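Local coordinates for protein Rubredoxin\:oxygen oxidoreductase (Desulfovibrio gigas, PDB 1E5D) that catalyses the four-electron reduction of dioxygen to two water molecules, with a diiron centre and flavin mononucleotide as cofactors, at residues L186-A189 against M190-Y194; V240-Y243 against V244-A247. All blocks are in the same frame, centred on the assembly; numbering follows the deposited sequence.

Contact 1: residues L186-A189 against M190-Y194; sequences LERA and MREYY. With OXY (oxygen molecule), chain E.
Arg188 reaches one turn ahead to Glu192, and its side chain is the one to follow. CB swings away from the turn that comes next, but the chain turns back at its second torsion (chi2 52°), which brings CG and then CD within 3.7 Å of Glu192 OE2. NE meets that oxygen in a salt bridge modelled very short, and Arg188 NH2 adds a weak bond to Glu192 OE2 at 2.7 Å. The carboxylate thus comes at the NE/NH2 edge of the guanidinium through a single oxygen, with the two planes 76° apart, so this is not the flat two-oxygen pairing. NH1 turns to a second acid, Glu300. Further round the helix, Glu187 OE2 forms a salt bridge with Arg191 NH1 at 3.1 Å; the two side chains run alongside each other, and the same oxygen is hydrogen-bonded by Tyr246 OH. On the buried side Leu186 CG lies 4.0 Å from Met190 SD. Ordinary i to i+4 helix bonds run beneath, including Tyr193 N to Ala189 O. Tyr193 leads away from these pairs, CG anti to its own N (chi1 -174°), and its OH makes a weak 3.3 Å hydrogen bond to O1 of the bound oxygen molecule, close to the diiron ligands Asp165 and His226. The two segments are consecutive turns of helix 183-198: Glu187, Met190, Arg191 and Tyr194 pack on helix 233-248, Arg188 and Glu192 touch helix 294-302, and Leu186 and Met190 rest on Phe230 of strand 230-231.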
loop_
_atom_site.group_PDB
_atom_site.type_symbol
_atom_site.label_atom_id
_atom_site.label_comp_id
_atom_site.label_asym_id
_atom_site.label_seq_id
_atom_site.Cartn_x
_atom_site.Cartn_y
_atom_site.Cartn_z
ATOM N N LEU A 186 -19.695 0.304 -20.736
ATOM C CA LEU A 186 -19.247 1.658 -21.021
ATOM C C LEU A 186 -19.352 2.546 -19.791
ATOM O O LEU A 186 -18.448 3.333 -19.513
ATOM C CB LEU A 186 -20.058 2.254 -22.175
ATOM C CG LEU A 186 -19.815 3.736 -22.458
ATOM C CD1 LEU A 186 -18.330 3.971 -22.700
ATOM C CD2 LEU A 186 -20.664 4.205 -23.624
ATOM N N GLU A 187 -20.469 2.417 -19.077
ATOM C CA GLU A 187 -20.716 3.298 -17.940
ATOM C C GLU A 187 -19.763 3.006 -16.785
ATOM O O GLU A 187 -19.214 3.932 -16.182
ATOM C CB GLU A 187 -22.162 3.184 -17.458
ATOM C CG GLU A 187 -22.642 4.401 -16.671
ATOM C CD GLU A 187 -22.333 4.281 -15.188
ATOM O OE1 GLU A 187 -22.412 3.127 -14.707
ATOM O OE2 GLU A 187 -21.988 5.295 -14.551
ATOM N N ARG A 188 -19.606 1.731 -16.461
ATOM C CA ARG A 188 -18.741 1.359 -15.342
ATOM C C ARG A 188 -17.339 1.897 -15.572
ATOM O O ARG A 188 -16.682 2.425 -14.680
ATOM C CB ARG A 188 -18.745 -0.156 -15.175
ATOM C CG ARG A 188 -17.789 -0.688 -14.125
ATOM C CD ARG A 188 -17.957 -0.013 -12.773
ATOM N NE ARG A 188 -16.772 -0.157 -11.934
ATOM C CZ ARG A 188 -16.723 -0.617 -10.695
ATOM N NH1 ARG A 188 -17.828 -1.011 -10.077
ATOM N NH2 ARG A 188 -15.560 -0.686 -10.060
ATOM N N ALA A 189 -16.857 1.784 -16.808
ATOM C CA ALA A 189 -15.506 2.256 -17.112
ATOM C C ALA A 189 -15.413 3.774 -17.063
ATOM O O ALA A 189 -14.382 4.365 -16.732
ATOM C CB ALA A 189 -15.075 1.740 -18.477
ATOM N N MET A 190 -16.517 4.445 -17.401
ATOM C CA MET A 190 -16.462 5.905 -17.328
ATOM C C MET A 190 -16.308 6.375 -15.888
ATOM O O MET A 190 -15.525 7.268 -15.575
ATOM C CB MET A 190 -17.723 6.509 -17.924
ATOM C CG MET A 190 -17.758 6.419 -19.447
ATOM S SD MET A 190 -19.406 6.915 -20.006
ATOM C CE MET A 190 -19.389 8.617 -19.432
ATOM N N ARG A 191 -17.097 5.733 -15.038
ATOM C CA ARG A 191 -17.074 6.083 -13.619
ATOM C C ARG A 191 -15.715 5.703 -13.045
ATOM O O ARG A 191 -15.114 6.488 -12.308
ATOM C CB ARG A 191 -18.237 5.404 -12.909
ATOM C CG ARG A 191 -18.128 5.225 -11.409
ATOM C CD ARG A 191 -19.466 4.806 -10.794
ATOM N NE ARG A 191 -20.111 5.949 -10.143
ATOM C CZ ARG A 191 -21.283 6.454 -10.496
ATOM N NH1 ARG A 191 -21.957 5.912 -11.503
ATOM N NH2 ARG A 191 -21.775 7.496 -9.841
ATOM N N GLU A 192 -15.230 4.511 -13.406
ATOM C CA GLU A 192 -13.945 4.081 -12.860
ATOM C C GLU A 192 -12.874 5.095 -13.239
ATOM O O GLU A 192 -11.994 5.446 -12.466
ATOM C CB GLU A 192 -13.557 2.693 -13.353
ATOM C CG GLU A 192 -14.462 1.592 -12.818
ATOM C CD GLU A 192 -13.942 0.205 -13.158
ATOM O OE1 GLU A 192 -13.048 0.130 -14.031
ATOM O OE2 GLU A 192 -14.429 -0.774 -12.548
ATOM N N TYR A 193 -12.995 5.560 -14.479
ATOM C CA TYR A 193 -12.066 6.583 -14.934
ATOM C C TYR A 193 -12.287 7.877 -14.162
ATOM O O TYR A 193 -11.345 8.446 -13.601
ATOM C CB TYR A 193 -12.209 6.803 -16.447
ATOM C CG TYR A 193 -11.124 7.760 -16.907
ATOM C CD1 TYR A 193 -9.841 7.292 -17.143
ATOM C CD2 TYR A 193 -11.384 9.111 -17.086
ATOM C CE1 TYR A 193 -8.845 8.157 -17.557
ATOM C CE2 TYR A 193 -10.392 9.983 -17.499
ATOM C CZ TYR A 193 -9.127 9.496 -17.733
ATOM O OH TYR A 193 -8.126 10.346 -18.141
ATOM N N TYR A 194 -13.528 8.362 -14.104
ATOM C CA TYR A 194 -13.789 9.598 -13.378
ATOM C C TYR A 194 -13.326 9.500 -11.926
ATOM O O TYR A 194 -12.640 10.394 -11.427
ATOM C CB TYR A 194 -15.284 9.980 -13.384
ATOM C CG TYR A 194 -15.522 11.380 -12.855
ATOM C CD1 TYR A 194 -15.480 12.463 -13.725
ATOM C CD2 TYR A 194 -15.782 11.642 -11.514
ATOM C CE1 TYR A 194 -15.691 13.750 -13.268
ATOM C CE2 TYR A 194 -15.992 12.922 -11.046
ATOM C CZ TYR A 194 -15.947 13.979 -11.930
ATOM O OH TYR A 194 -16.152 15.266 -11.488
HETATM O O1 OXY E . -4.849 10.210 -18.028
HETATM O O2 OXY E . -4.393 10.006 -16.937
#

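Contact 2: residues V240-Y243 against V244-A247; sequences VQKY and VEYA
Lys242 lies across the ring of Tyr246, one turn further along the helix: its CB stands 4.3 Å from the ring centroid, over the face, in a CH-pi contact. The Lys242 carbonyl oxygen sits over a face of the same ring, 3.2 Å from Tyr246 CG, and accepts the Tyr246 backbone N-H in a bond of doubtfully short length. This is the dense part of the contact. Tyr243 adds to it, its CD1 3.8 Å from Tyr246 CD2, ring planes inclined at 53°. Its hydroxyl is hydrogen-bonded to the backbone N of Phe167. The other flank is looser, with Gln241 and Glu245 exposed to solvent. There Lys242 bends at chi2 (-80°) and again at chi3, which carries its amine beside the Glu245 carboxylate. Lys242 NZ bonds Glu245 OE2 at 3.1 Å from above the carboxylate plane, and Glu245 OE1 weakly at 3.4 Å. A longer, weak ion pair joins NZ to Glu187, whose OE2 also bonds Tyr246 OH. The lysine thus starts with CB over an aromatic face, runs out over the hydroxyl end of that ring (Lys242 CD to Tyr246 OH 3.3 Å) and ends in an amine whose charge probably favours ionised Glu245 and, adding to Arg191, ionised Glu187.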
loop_
_atom_site.group_PDB
_atom_site.type_symbol
_atom_site.label_atom_id
_atom_site.label_comp_id
_atom_site.label_asym_id
_atom_site.label_seq_id
_atom_site.Cartn_x
_atom_site.Cartn_y
_atom_site.Cartn_z
ATOM N N VAL A 240 -22.192 13.505 -20.989
ATOM C CA VAL A 240 -22.246 14.747 -20.226
ATOM C C VAL A 240 -23.200 14.641 -19.045
ATOM O O VAL A 240 -22.919 15.183 -17.978
ATOM C CB VAL A 240 -22.677 15.925 -21.121
ATOM C CG1 VAL A 240 -23.031 17.133 -20.269
ATOM C CG2 VAL A 240 -21.572 16.244 -22.106
ATOM N N GLN A 241 -24.311 13.941 -19.250
ATOM C CA GLN A 241 -25.223 13.635 -18.160
ATOM C C GLN A 241 -24.440 13.062 -16.980
ATOM O O GLN A 241 -24.418 13.584 -15.873
ATOM C CB GLN A 241 -26.253 12.616 -18.624
ATOM C CG GLN A 241 -27.681 13.080 -18.804
ATOM C CD GLN A 241 -28.615 11.896 -19.027
ATOM O OE1 GLN A 241 -28.336 10.770 -18.611
ATOM N NE2 GLN A 241 -29.733 12.160 -19.694
ATOM N N LYS A 242 -23.777 11.953 -17.283
ATOM C CA LYS A 242 -22.989 11.173 -16.346
ATOM C C LYS A 242 -21.924 11.990 -15.634
ATOM O O LYS A 242 -21.808 11.884 -14.414
ATOM C CB LYS A 242 -22.366 9.998 -17.117
ATOM C CG LYS A 242 -23.388 8.873 -17.287
ATOM C CD LYS A 242 -23.468 8.051 -16.004
ATOM C CE LYS A 242 -24.900 7.674 -15.675
ATOM N NZ LYS A 242 -24.991 6.791 -14.478
ATOM N N TYR A 243 -21.163 12.795 -16.374
ATOM C CA TYR A 243 -20.108 13.578 -15.737
ATOM C C TYR A 243 -20.692 14.487 -14.666
ATOM O O TYR A 243 -20.120 14.639 -13.589
ATOM C CB TYR A 243 -19.308 14.397 -16.766
ATOM C CG TYR A 243 -17.999 13.685 -17.045
ATOM C CD1 TYR A 243 -18.051 12.320 -17.323
ATOM C CD2 TYR A 243 -16.770 14.317 -17.030
ATOM C CE1 TYR A 243 -16.896 11.613 -17.586
ATOM C CE2 TYR A 243 -15.610 13.602 -17.291
ATOM C CZ TYR A 243 -15.679 12.251 -17.566
ATOM O OH TYR A 243 -14.537 11.520 -17.828
ATOM N N VAL A 244 -21.844 15.071 -14.998
ATOM C CA VAL A 244 -22.554 15.898 -14.027
ATOM C C VAL A 244 -22.915 15.064 -12.805
ATOM O O VAL A 244 -22.667 15.425 -11.666
ATOM C CB VAL A 244 -23.822 16.515 -14.641
ATOM C CG1 VAL A 244 -24.639 17.233 -13.574
ATOM C CG2 VAL A 244 -23.458 17.464 -15.770
ATOM N N GLU A 245 -23.511 13.909 -13.044
ATOM C CA GLU A 245 -23.807 12.956 -11.983
ATOM C C GLU A 245 -22.549 12.546 -11.230
ATOM O O GLU A 245 -22.521 12.512 -9.996
ATOM C CB GLU A 245 -24.479 11.728 -12.590
ATOM C CG GLU A 245 -24.861 10.635 -11.609
ATOM C CD GLU A 245 -25.566 9.493 -12.330
ATOM O OE1 GLU A 245 -26.151 9.773 -13.402
ATOM O OE2 GLU A 245 -25.531 8.350 -11.827
ATOM N N TYR A 246 -21.480 12.217 -11.959
ATOM C CA TYR A 246 -20.250 11.857 -11.259
ATOM C C TYR A 246 -19.792 13.010 -10.370
ATOM O O TYR A 246 -19.430 12.777 -9.219
ATOM C CB TYR A 246 -19.118 11.471 -12.221
ATOM C CG TYR A 246 -19.439 10.271 -13.085
ATOM C CD1 TYR A 246 -20.360 9.328 -12.633
ATOM C CD2 TYR A 246 -18.851 10.073 -14.326
ATOM C CE1 TYR A 246 -20.681 8.218 -13.391
ATOM C CE2 TYR A 246 -19.172 8.965 -15.090
ATOM C CZ TYR A 246 -20.085 8.044 -14.618
ATOM O OH TYR A 246 -20.427 6.933 -15.352
ATOM N N ALA A 247 -19.794 14.230 -10.897
ATOM C CA ALA A 247 -19.275 15.358 -10.129
ATOM C C ALA A 247 -20.176 15.709 -8.953
ATOM O O ALA A 247 -19.706 16.280 -7.962
ATOM C CB ALA A 247 -19.101 16.580 -11.024
#

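How the contacts relate
Contact 1 comes first along the chain, on helix 183-198, and contact 2 follows on helix 233-248; helix 202-214 and strands 221-224 and 230-231 come between them. Their centres are 11 Å apart, and the two helices touch directly: Arg191 NH1 comes within 3.2 Å of Tyr246 CE1, Tyr194 packs against Ala247, and the Tyr194 and Tyr243 rings meet edge-to-face. Contact 1 lies within the beta-lactamase-like part that carries the diiron centre, and its helix lends Tyr193 to the oxygen pocket. Contact 2 lies further from the metal site, with Tyr243 about 10 Å from the mu-oxo-diiron group at the nearest side-chain approach, and its helix packs against the pocket-lining one.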